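Local coordinates for protein eukaryotic translation initiation factor 2A (Schizosaccharomyces pombe, PDB 3WJ9) that probably directs initiator methionyl-tRNA to the small ribosomal subunit in a codon-dependent manner, early in the translation of a few specific mRNAs, and whose beta-propeller part is described here, at residues 221-224 with 225-229; 130-133 with 134-138. All coordinates share one frame; numbering follows the deposited sequence.

Interaction 1: residues 221-224 with 225-229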
# COMPACT_ATOMS: atom_id res chain seq x y z
N LYS A 221 2.09 -6.59 -9.26
CA LYS A 221 0.94 -5.71 -9.14
C LYS A 221 -0.36 -6.40 -9.54
O LYS A 221 -0.86 -6.22 -10.65
CB LYS A 221 1.13 -4.45 -10.00
CG LYS A 221 0.86 -3.15 -9.27
CD LYS A 221 2.16 -2.41 -8.98
CE LYS A 221 1.90 -1.16 -8.15
NZ LYS A 221 3.16 -0.40 -7.91
N TRP A 222 -0.91 -7.19 -8.62
CA TRP A 222 -2.23 -7.80 -8.82
C TRP A 222 -3.30 -6.72 -8.87
O TRP A 222 -3.09 -5.60 -8.41
CB TRP A 222 -2.54 -8.81 -7.71
CG TRP A 222 -1.92 -10.17 -7.87
CD1 TRP A 222 -0.76 -10.61 -7.30
CD2 TRP A 222 -2.43 -11.26 -8.64
NE1 TRP A 222 -0.52 -11.91 -7.68
CE2 TRP A 222 -1.53 -12.33 -8.50
CE3 TRP A 222 -3.57 -11.44 -9.44
CZ2 TRP A 222 -1.72 -13.56 -9.13
CZ3 TRP A 222 -3.75 -12.66 -10.07
CH2 TRP A 222 -2.84 -13.70 -9.91
N ASN A 223 -4.46 -7.05 -9.44
CA ASN A 223 -5.61 -6.15 -9.39
C ASN A 223 -6.63 -6.66 -8.37
O ASN A 223 -6.51 -7.78 -7.89
CB ASN A 223 -6.25 -6.00 -10.78
CG ASN A 223 -6.50 -7.34 -11.46
OD1 ASN A 223 -5.71 -8.26 -11.35
ND2 ASN A 223 -7.62 -7.43 -12.18
N ALA A 224 -7.60 -5.81 -8.04
CA ALA A 224 -8.62 -6.13 -7.04
C ALA A 224 -9.22 -7.51 -7.27
O ALA A 224 -9.45 -8.27 -6.33
CB ALA A 224 -9.72 -5.08 -7.04
N LEU A 225 -9.46 -7.84 -8.53
CA LEU A 225 -9.82 -9.19 -8.92
C LEU A 225 -8.54 -9.97 -9.18
O LEU A 225 -7.78 -9.64 -10.08
CB LEU A 225 -10.73 -9.18 -10.15
CG LEU A 225 -11.98 -8.32 -9.99
CD1 LEU A 225 -12.82 -8.31 -11.26
CD2 LEU A 225 -12.80 -8.80 -8.80
N GLY A 226 -8.30 -11.01 -8.38
CA GLY A 226 -7.06 -11.77 -8.48
C GLY A 226 -6.96 -12.62 -9.73
O GLY A 226 -6.77 -13.83 -9.65
N THR A 227 -7.06 -11.98 -10.89
CA THR A 227 -7.02 -12.69 -12.16
C THR A 227 -5.80 -12.30 -12.98
O THR A 227 -5.13 -13.17 -13.55
CB THR A 227 -8.29 -12.41 -12.99
OG1 THR A 227 -8.36 -11.02 -13.31
CG2 THR A 227 -9.53 -12.81 -12.21
N SER A 228 -5.50 -11.01 -13.04
CA SER A 228 -4.40 -10.50 -13.85
C SER A 228 -3.25 -10.01 -12.99
O SER A 228 -3.44 -9.68 -11.82
CB SER A 228 -4.90 -9.39 -14.77
OG SER A 228 -5.92 -9.86 -15.64
N LEU A 229 -2.05 -9.93 -13.56
CA LEU A 229 -0.88 -9.59 -12.76
C LEU A 229 0.25 -8.92 -13.55
O LEU A 229 0.87 -9.54 -14.41
CB LEU A 229 -0.34 -10.84 -12.07
CG LEU A 229 1.02 -10.69 -11.39
CD1 LEU A 229 0.94 -9.75 -10.20
CD2 LEU A 229 1.53 -12.05 -10.98
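W222 CA and L229 CA lie 4.5 Å apart where the chain doubles back between strand 220-222 and strand 228-233, and the loop between them passes through an inverse gamma turn centred on G226, closed by T227 N bonding to L225 O. The indole of W222 lies against the returning strand. L229 CD1 sits over the face of its five-membered ring, 3.6 Å from the centroid and 15° off the normal, a CH-pi contact. CG of L229 stands anti to the backbone N (chi1 170°), which brings the isobutyl branch against the indole. The six-membered ring comes against the loop backbone at G226, with T227 CA at its edge. With W222 replaced by an alanine, L229 CD1 is likely to lose the ring it packs on, and a gap to open beside G226. N223 supplies the polar tie: its OD1 accepts S228 N at 3.2 Å, in the carbonyl plane and on a lone pair, though the N-H is bent to 137°. S228 OG hydrogen-bonds to N299, and A182 of the neighbouring sheet touches both W222 and L229. Apolar packing, centred on the CH-pi contact, thus makes up most of this contact, while the bent hydrogen bond from S228 N to the N223 side chain adds a less strictly directed polar tie.

Interaction 2: residues 130-133 with 134-138; sequences LQYT and CDESL
D135 OD1 is gripped by two groups from opposite faces of the carboxylate plane: the hydroxyl of T133, which donates to it at 2.6 Å on the syn side, and S137 N, which comes from the anti side at 3.0 Å. Neither donor lies in that plane, the first standing 31° out of it. The other oxygen, OD2, bonds to H179, so both ends of the carboxylate are engaged and its rotation is restrained. T133 OG1 is itself doubly used, for while donating to D135 it accepts L138 N at 3.2 Å. A chi1 of 57° places this hydroxyl between the backbone N and the carbonyl carbon, and sends CG2 to L138 CB, 3.6 Å away. The backbone repeats the link, since T133 N donates to L138 O. Within the loop, E136 N reaches T133 O at 3.0 Å, closing a type I turn. The E136 carboxylate hydrogen-bonds through OE2 to S82 OG and to the backbone N of L84 and K86, while E136 CG passes 4.2 Å from Y132 CD2. Polar bonds therefore hold this link from within and tie it to neighbouring loops. An Asx turn at D135 overlaps the type I turn from T133 to E136, and together they form the connection between the first two strands of a four-stranded antiparallel propeller blade.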
# COMPACT_ATOMS: atom_id res chain seq x y z
N LEU A 130 3.50 -10.07 7.32
CA LEU A 130 2.86 -11.19 6.67
C LEU A 130 1.88 -10.67 5.64
O LEU A 130 1.22 -9.65 5.86
CB LEU A 130 2.13 -12.08 7.68
CG LEU A 130 2.94 -12.71 8.81
CD1 LEU A 130 2.02 -13.26 9.88
CD2 LEU A 130 3.80 -13.81 8.21
N GLN A 131 1.78 -11.36 4.51
CA GLN A 131 0.73 -11.05 3.54
C GLN A 131 -0.49 -11.88 3.90
O GLN A 131 -0.38 -12.88 4.61
CB GLN A 131 1.19 -11.34 2.11
CG GLN A 131 2.49 -10.64 1.73
CD GLN A 131 2.81 -10.79 0.26
OE1 GLN A 131 1.94 -11.08 -0.56
NE2 GLN A 131 4.08 -10.58 -0.09
N TYR A 132 -1.66 -11.47 3.43
CA TYR A 132 -2.89 -12.17 3.76
C TYR A 132 -3.77 -12.37 2.54
O TYR A 132 -3.62 -11.70 1.52
CB TYR A 132 -3.68 -11.40 4.82
CG TYR A 132 -3.06 -11.36 6.20
CD1 TYR A 132 -2.00 -10.51 6.49
CD2 TYR A 132 -3.55 -12.17 7.22
CE1 TYR A 132 -1.43 -10.48 7.75
CE2 TYR A 132 -2.99 -12.15 8.48
CZ TYR A 132 -1.93 -11.30 8.74
OH TYR A 132 -1.37 -11.27 10.00
N THR A 133 -4.70 -13.31 2.66
CA THR A 133 -5.78 -13.45 1.70
C THR A 133 -6.86 -12.45 2.08
O THR A 133 -6.85 -11.92 3.19
CB THR A 133 -6.35 -14.88 1.67
OG1 THR A 133 -6.80 -15.24 2.98
CG2 THR A 133 -5.27 -15.86 1.23
N CYS A 134 -7.79 -12.18 1.17
CA CYS A 134 -8.83 -11.19 1.43
C CYS A 134 -9.82 -11.64 2.50
O CYS A 134 -10.37 -10.82 3.23
CB CYS A 134 -9.59 -10.85 0.14
SG CYS A 134 -8.76 -9.62 -0.88
N ASP A 135 -10.04 -12.95 2.60
CA ASP A 135 -10.91 -13.49 3.64
C ASP A 135 -10.16 -13.62 4.97
O ASP A 135 -10.73 -14.07 5.96
CB ASP A 135 -11.50 -14.84 3.23
CG ASP A 135 -10.44 -15.84 2.80
OD1 ASP A 135 -9.30 -15.80 3.31
OD2 ASP A 135 -10.76 -16.69 1.94
N GLU A 136 -8.89 -13.24 4.96
CA GLU A 136 -8.06 -13.23 6.16
C GLU A 136 -7.94 -14.62 6.78
O GLU A 136 -7.85 -14.76 8.00
CB GLU A 136 -8.63 -12.24 7.18
CG GLU A 136 -7.61 -11.62 8.13
CD GLU A 136 -8.28 -10.70 9.14
OE1 GLU A 136 -9.16 -11.19 9.88
OE2 GLU A 136 -7.95 -9.50 9.18
N SER A 137 -7.95 -15.65 5.94
CA SER A 137 -7.87 -17.02 6.43
C SER A 137 -6.45 -17.57 6.32
O SER A 137 -6.09 -18.51 7.04
CB SER A 137 -8.84 -17.93 5.65
OG SER A 137 -8.58 -17.89 4.26
N LEU A 138 -5.65 -16.99 5.43
CA LEU A 138 -4.30 -17.50 5.20
C LEU A 138 -3.25 -16.39 5.28
O LEU A 138 -3.47 -15.28 4.80
CB LEU A 138 -4.22 -18.18 3.83
CG LEU A 138 -5.23 -19.31 3.57
CD1 LEU A 138 -5.09 -19.85 2.15
CD2 LEU A 138 -5.07 -20.43 4.59

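How the interactions relate
Interaction 2 comes first along the chain and joins strand 131-132 to strand 138-143; interaction 1 follows, joining strand 220-222 to strand 228-233. Each thus links the first two strands of its own antiparallel sheet, and the sheet containing strands 170-173 and 180-185 comes between them in sequence. The centres of interactions 1 and 2 lie 15 Å apart; the nearest atoms of interactions 1 and 2 are about 6 Å apart and do not touch. P175, in the loop between strands 170-173 and 180-185, touches both W222 and C134. The equivalent turns of two blades, fastened by different chemistry, are therefore related through the blade between them, as successive blades of a beta-propeller are packed side by side.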